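Local coordinates for protein NBR1 homolog (Arabidopsis thaliana, PDB 6TGS) that probably acts as a receptor that delivers ubiquitinated protein aggregates to the vacuole by autophagy, its PB1 domain mediating self-association, at residues L68-D71 against N72-F75; L74-V77 against T78-R81. The protein carries 3 engineered substitutions. All coordinates share one frame; numbering follows the deposited sequence.

Contact 1: residues L68-D71 against N72-F75; sequences LVDD and NDLF
Asp-73 reaches back from the first turn of helix 71-79 to the loop before it, where Val-69 and Asp-70 receive its carboxylate. Its CB passes alongside the tip of Leu-68, 3.9 Å from CD2 of that residue, the two side chains running in opposite directions. With CG anti to its own carbonyl carbon (chi1 -58°), the carboxylate swings back against the direction of the helix. OD1 of Asp-73 instead bonds a bound glycerol, probably from the crystallisation liquor. OD2 is gripped twice on its anti side: Val-69 N donates to it at 2.9 Å (153° at the hydrogen), and Asp-70 N, also 2.9 Å from Asp-73 OD2, comes from the opposite face of the carboxylate. CG2 of Val-69 lies tightly against the same oxygen, 3.1 Å from Asp-73 OD2.

Asp-70 returns the bond: its OD1 accepts from Asp-73 N at 3.1 Å, nearly along the C-O axis. The two carboxylates lie nearly parallel, their planes 12° apart, one displaced over the other, and Asp-70 OD1 comes within 3.2 Å of Asp-73 OD2, a like-charged approach probably eased by the backbone N-H groups and the helix N terminus. Phe-75 N then bonds Asp-71 O at 2.8 Å, giving the first strong helical bond, after a weak one from Leu-74 N to Asp-70 O, while the Asp-71 carboxylate turns to Met-35 N. On the buried side, Leu-68 and Leu-74 pack on Met-35 and Leu-38 of helix 35-46. The reciprocal side-chain-to-backbone pair, with Asp-70 as N-cap, is a capping box; it opens the second helix of the ubiquitin-like PB1 fold.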
loop_
_atom_site.group_PDB
_atom_site.type_symbol
_atom_site.label_atom_id
_atom_site.label_comp_id
_atom_site.label_asym_id
_atom_site.label_seq_id
_atom_site.Cartn_x
_atom_site.Cartn_y
_atom_site.Cartn_z
ATOM N N LEU A 68 -6.898 -3.375 1.490
ATOM C CA LEU A 68 -5.713 -4.125 1.892
ATOM C C LEU A 68 -5.922 -4.551 3.336
ATOM O O LEU A 68 -5.737 -3.757 4.266
ATOM C CB LEU A 68 -4.461 -3.274 1.724
ATOM C CG LEU A 68 -4.199 -2.727 0.323
ATOM C CD1 LEU A 68 -2.986 -1.783 0.385
ATOM C CD2 LEU A 68 -3.959 -3.844 -0.677
ATOM N N VAL A 69 -6.359 -5.794 3.536
ATOM C CA VAL A 69 -6.560 -6.303 4.889
ATOM C C VAL A 69 -5.593 -7.423 5.257
ATOM O O VAL A 69 -5.374 -7.649 6.459
ATOM C CB VAL A 69 -8.022 -6.751 5.118
ATOM C CG1 VAL A 69 -8.951 -5.552 5.109
ATOM C CG2 VAL A 69 -8.481 -7.762 4.070
ATOM N N ASP A 70 -4.975 -8.103 4.289
ATOM C CA ASP A 70 -4.005 -9.137 4.616
ATOM C C ASP A 70 -2.922 -9.203 3.545
ATOM O O ASP A 70 -2.978 -8.514 2.521
ATOM C CB ASP A 70 -4.691 -10.506 4.814
ATOM C CG ASP A 70 -5.537 -10.924 3.623
ATOM O OD1 ASP A 70 -5.016 -10.898 2.491
ATOM O OD2 ASP A 70 -6.722 -11.303 3.811
ATOM N N ASP A 71 -1.922 -10.051 3.802
ATOM C CA ASP A 71 -0.786 -10.160 2.890
ATOM C C ASP A 71 -1.199 -10.674 1.517
ATOM O O ASP A 71 -0.533 -10.374 0.519
ATOM C CB ASP A 71 0.287 -11.073 3.489
ATOM C CG ASP A 71 1.106 -10.389 4.560
ATOM O OD1 ASP A 71 1.126 -9.147 4.578
ATOM O OD2 ASP A 71 1.739 -11.096 5.373
ATOM N N ASN A 72 -2.285 -11.455 1.436
ATOM C CA ASN A 72 -2.742 -11.916 0.132
ATOM C C ASN A 72 -3.191 -10.758 -0.749
ATOM O O ASN A 72 -3.002 -10.801 -1.973
ATOM C CB ASN A 72 -3.874 -12.931 0.297
ATOM C CG ASN A 72 -3.415 -14.197 0.989
ATOM O OD1 ASN A 72 -2.398 -14.781 0.620
ATOM N ND2 ASN A 72 -4.164 -14.631 1.996
ATOM N N ASP A 73 -3.791 -9.725 -0.153
ATOM C CA ASP A 73 -4.161 -8.538 -0.914
ATOM C C ASP A 73 -2.931 -7.815 -1.461
ATOM O O ASP A 73 -2.986 -7.239 -2.551
ATOM C CB ASP A 73 -4.965 -7.574 -0.046
ATOM C CG ASP A 73 -6.213 -8.203 0.511
ATOM O OD1 ASP A 73 -6.985 -8.802 -0.275
ATOM O OD2 ASP A 73 -6.426 -8.089 1.728
ATOM N N LEU A 74 -1.843 -7.790 -0.691
ATOM C CA LEU A 74 -0.632 -7.124 -1.173
ATOM C C LEU A 74 0.087 -7.979 -2.199
ATOM O O LEU A 74 0.620 -7.460 -3.193
ATOM C CB LEU A 74 0.301 -6.793 -0.010
ATOM C CG LEU A 74 0.124 -5.426 0.628
ATOM C CD1 LEU A 74 0.989 -5.356 1.891
ATOM C CD2 LEU A 74 0.485 -4.338 -0.372
ATOM N N PHE A 75 0.138 -9.293 -1.972
ATOM C CA PHE A 75 0.666 -10.215 -2.970
ATOM C C PHE A 75 -0.036 -10.030 -4.307
ATOM O O PHE A 75 0.595 -10.077 -5.368
ATOM C CB PHE A 75 0.511 -11.653 -2.472
ATOM C CG PHE A 75 1.119 -12.691 -3.373
ATOM C CD1 PHE A 75 2.490 -12.879 -3.417
ATOM C CD2 PHE A 75 0.316 -13.510 -4.145
ATOM C CE1 PHE A 75 3.046 -13.849 -4.237
ATOM C CE2 PHE A 75 0.874 -14.489 -4.958
ATOM C CZ PHE A 75 2.237 -14.647 -5.011
#

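Contact 2: residues L74-V77 against T78-R81; sequences LFDV and TNQR
A Schellman motif ends helix 71-79, and in the turn leading into it Phe-75 and Asp-76 meet Thr-78, Asn-79 and Gln-80; Arg-81, with a positive phi of 58°, breaks the helical path. Phe-75 O is the main acceptor. Asn-79 N donates to it at 3.1 Å in the usual helical way, and Thr-78 OG1 adds a second strong bond to Phe-75 O at 2.8 Å, lying in the carbonyl plane. Thr-78 can do this because its OG1 sits between its own backbone N and carbonyl carbon (chi1 88°), turned back toward the preceding turn, while its CG2 rests 3.6 Å from Leu-74 O.

The Phe-75 ring and the Asn-79 amide are nearly perpendicular, 85° apart. Asn-79 OD1 stands over one ring face, offset toward the rim, 3.1 Å from Phe-75 CE2. Asn-79 ND2 also packs closely at that corner, and on its other side it donates to Asp-76 OD1 at 3.3 Å. This bond meets the carboxylate oxygen on its anti side and is bent, its partner tilted out of the amide plane. An alanine in place of Asp-76 would lose this acceptor and is likely to leave the Asn-79 amide freer to turn against the ring. Gln-80 N bonds Asp-76 O at 3.2 Å, and the Gln-80 CG methylene covers that same oxygen.

On the inward side of the helix, Leu-74 packs on Met-35 and Leu-38 of helix 35-46, whereas Val-77 leans on Tyr-58 of strand 55-59 and on Leu-82, in the link to strand 84-90.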
loop_
_atom_site.group_PDB
_atom_site.type_symbol
_atom_site.label_atom_id
_atom_site.label_comp_id
_atom_site.label_asym_id
_atom_site.label_seq_id
_atom_site.Cartn_x
_atom_site.Cartn_y
_atom_site.Cartn_z
ATOM N N LEU A 74 -1.843 -7.790 -0.691
ATOM C CA LEU A 74 -0.632 -7.124 -1.173
ATOM C C LEU A 74 0.087 -7.979 -2.199
ATOM O O LEU A 74 0.620 -7.460 -3.193
ATOM C CB LEU A 74 0.301 -6.793 -0.010
ATOM C CG LEU A 74 0.124 -5.426 0.628
ATOM C CD1 LEU A 74 0.989 -5.356 1.891
ATOM C CD2 LEU A 74 0.485 -4.338 -0.372
ATOM N N PHE A 75 0.138 -9.293 -1.972
ATOM C CA PHE A 75 0.666 -10.215 -2.970
ATOM C C PHE A 75 -0.036 -10.030 -4.307
ATOM O O PHE A 75 0.595 -10.077 -5.368
ATOM C CB PHE A 75 0.511 -11.653 -2.472
ATOM C CG PHE A 75 1.119 -12.691 -3.373
ATOM C CD1 PHE A 75 2.490 -12.879 -3.417
ATOM C CD2 PHE A 75 0.316 -13.510 -4.145
ATOM C CE1 PHE A 75 3.046 -13.849 -4.237
ATOM C CE2 PHE A 75 0.874 -14.489 -4.958
ATOM C CZ PHE A 75 2.237 -14.647 -5.011
ATOM N N ASP A 76 -1.344 -9.789 -4.270
ATOM C CA ASP A 76 -2.110 -9.632 -5.493
ATOM C C ASP A 76 -1.913 -8.280 -6.167
ATOM O O ASP A 76 -2.289 -8.127 -7.332
ATOM C CB ASP A 76 -3.586 -9.862 -5.207
ATOM C CG ASP A 76 -4.288 -10.520 -6.371
ATOM O OD1 ASP A 76 -3.820 -11.592 -6.811
ATOM O OD2 ASP A 76 -5.298 -9.968 -6.850
ATOM N N VAL A 77 -1.297 -7.303 -5.530
ATOM C CA VAL A 77 -0.920 -6.058 -6.249
ATOM C C VAL A 77 0.136 -6.421 -7.298
ATOM O O VAL A 77 0.043 -5.959 -8.418
ATOM C CB VAL A 77 -0.413 -4.990 -5.271
ATOM C CG1 VAL A 77 0.350 -3.887 -5.979
ATOM C CG2 VAL A 77 -1.551 -4.407 -4.451
ATOM N N THR A 78 1.091 -7.237 -6.908
ATOM C CA THR A 78 2.188 -7.672 -7.808
ATOM C C THR A 78 1.654 -8.671 -8.836
ATOM O O THR A 78 2.014 -8.555 -10.005
ATOM C CB THR A 78 3.262 -8.334 -6.935
ATOM O OG1 THR A 78 2.977 -9.720 -6.770
ATOM C CG2 THR A 78 3.382 -7.714 -5.565
ATOM N N ASN A 79 0.846 -9.624 -8.389
ATOM C CA ASN A 79 0.323 -10.671 -9.296
ATOM C C ASN A 79 -0.356 -9.989 -10.459
ATOM O O ASN A 79 -0.249 -10.454 -11.578
ATOM C CB ASN A 79 -0.716 -11.558 -8.630
ATOM C CG ASN A 79 -0.154 -12.507 -7.607
ATOM O OD1 ASN A 79 1.048 -12.531 -7.376
ATOM N ND2 ASN A 79 -1.033 -13.282 -7.000
ATOM N N GLN A 80 -0.979 -8.883 -10.159
ATOM C CA GLN A 80 -1.728 -8.096 -11.185
ATOM C C GLN A 80 -0.825 -7.145 -12.005
ATOM O O GLN A 80 -1.356 -6.361 -12.797
ATOM C CB GLN A 80 -2.882 -7.310 -10.559
ATOM C CG GLN A 80 -4.062 -8.161 -10.119
ATOM C CD GLN A 80 -5.102 -7.363 -9.372
ATOM O OE1 GLN A 80 -4.806 -6.649 -8.424
ATOM N NE2 GLN A 80 -6.346 -7.482 -9.801
ATOM N N ARG A 81 0.472 -7.166 -11.751
ATOM C CA ARG A 81 1.431 -6.323 -12.496
ATOM C C ARG A 81 1.103 -4.836 -12.401
ATOM O O ARG A 81 1.319 -4.136 -13.374
ATOM C CB ARG A 81 1.588 -6.825 -13.923
ATOM C CG ARG A 81 2.177 -8.222 -14.040
ATOM C CD ARG A 81 2.339 -8.556 -15.509
ATOM N NE ARG A 81 2.538 -9.975 -15.741
ATOM C CZ ARG A 81 3.724 -10.558 -15.868
ATOM N NH1 ARG A 81 4.832 -9.842 -15.786
ATOM N NH2 ARG A 81 3.795 -11.860 -16.076
#

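From the N terminus, the chain leaves strand 65-67 and enters contact 1, which closes the short loop into helix 71-79 by fastening the helix start. Contact 2 follows directly along the same helix and finishes it, before the chain turns toward strand 84-90. The two neither nest nor cross: they run in series, overlapping at Leu-74 and Phe-75, with centres about 9 Å apart. Contact 1 thus fixes the passage from edge strand 65-67 into the helix, and contact 2 shapes the helix end from which the chain goes on to strand 84-90, the middle strand of the sheet. Leu-74, common to both, also packs this helix against helix 35-46.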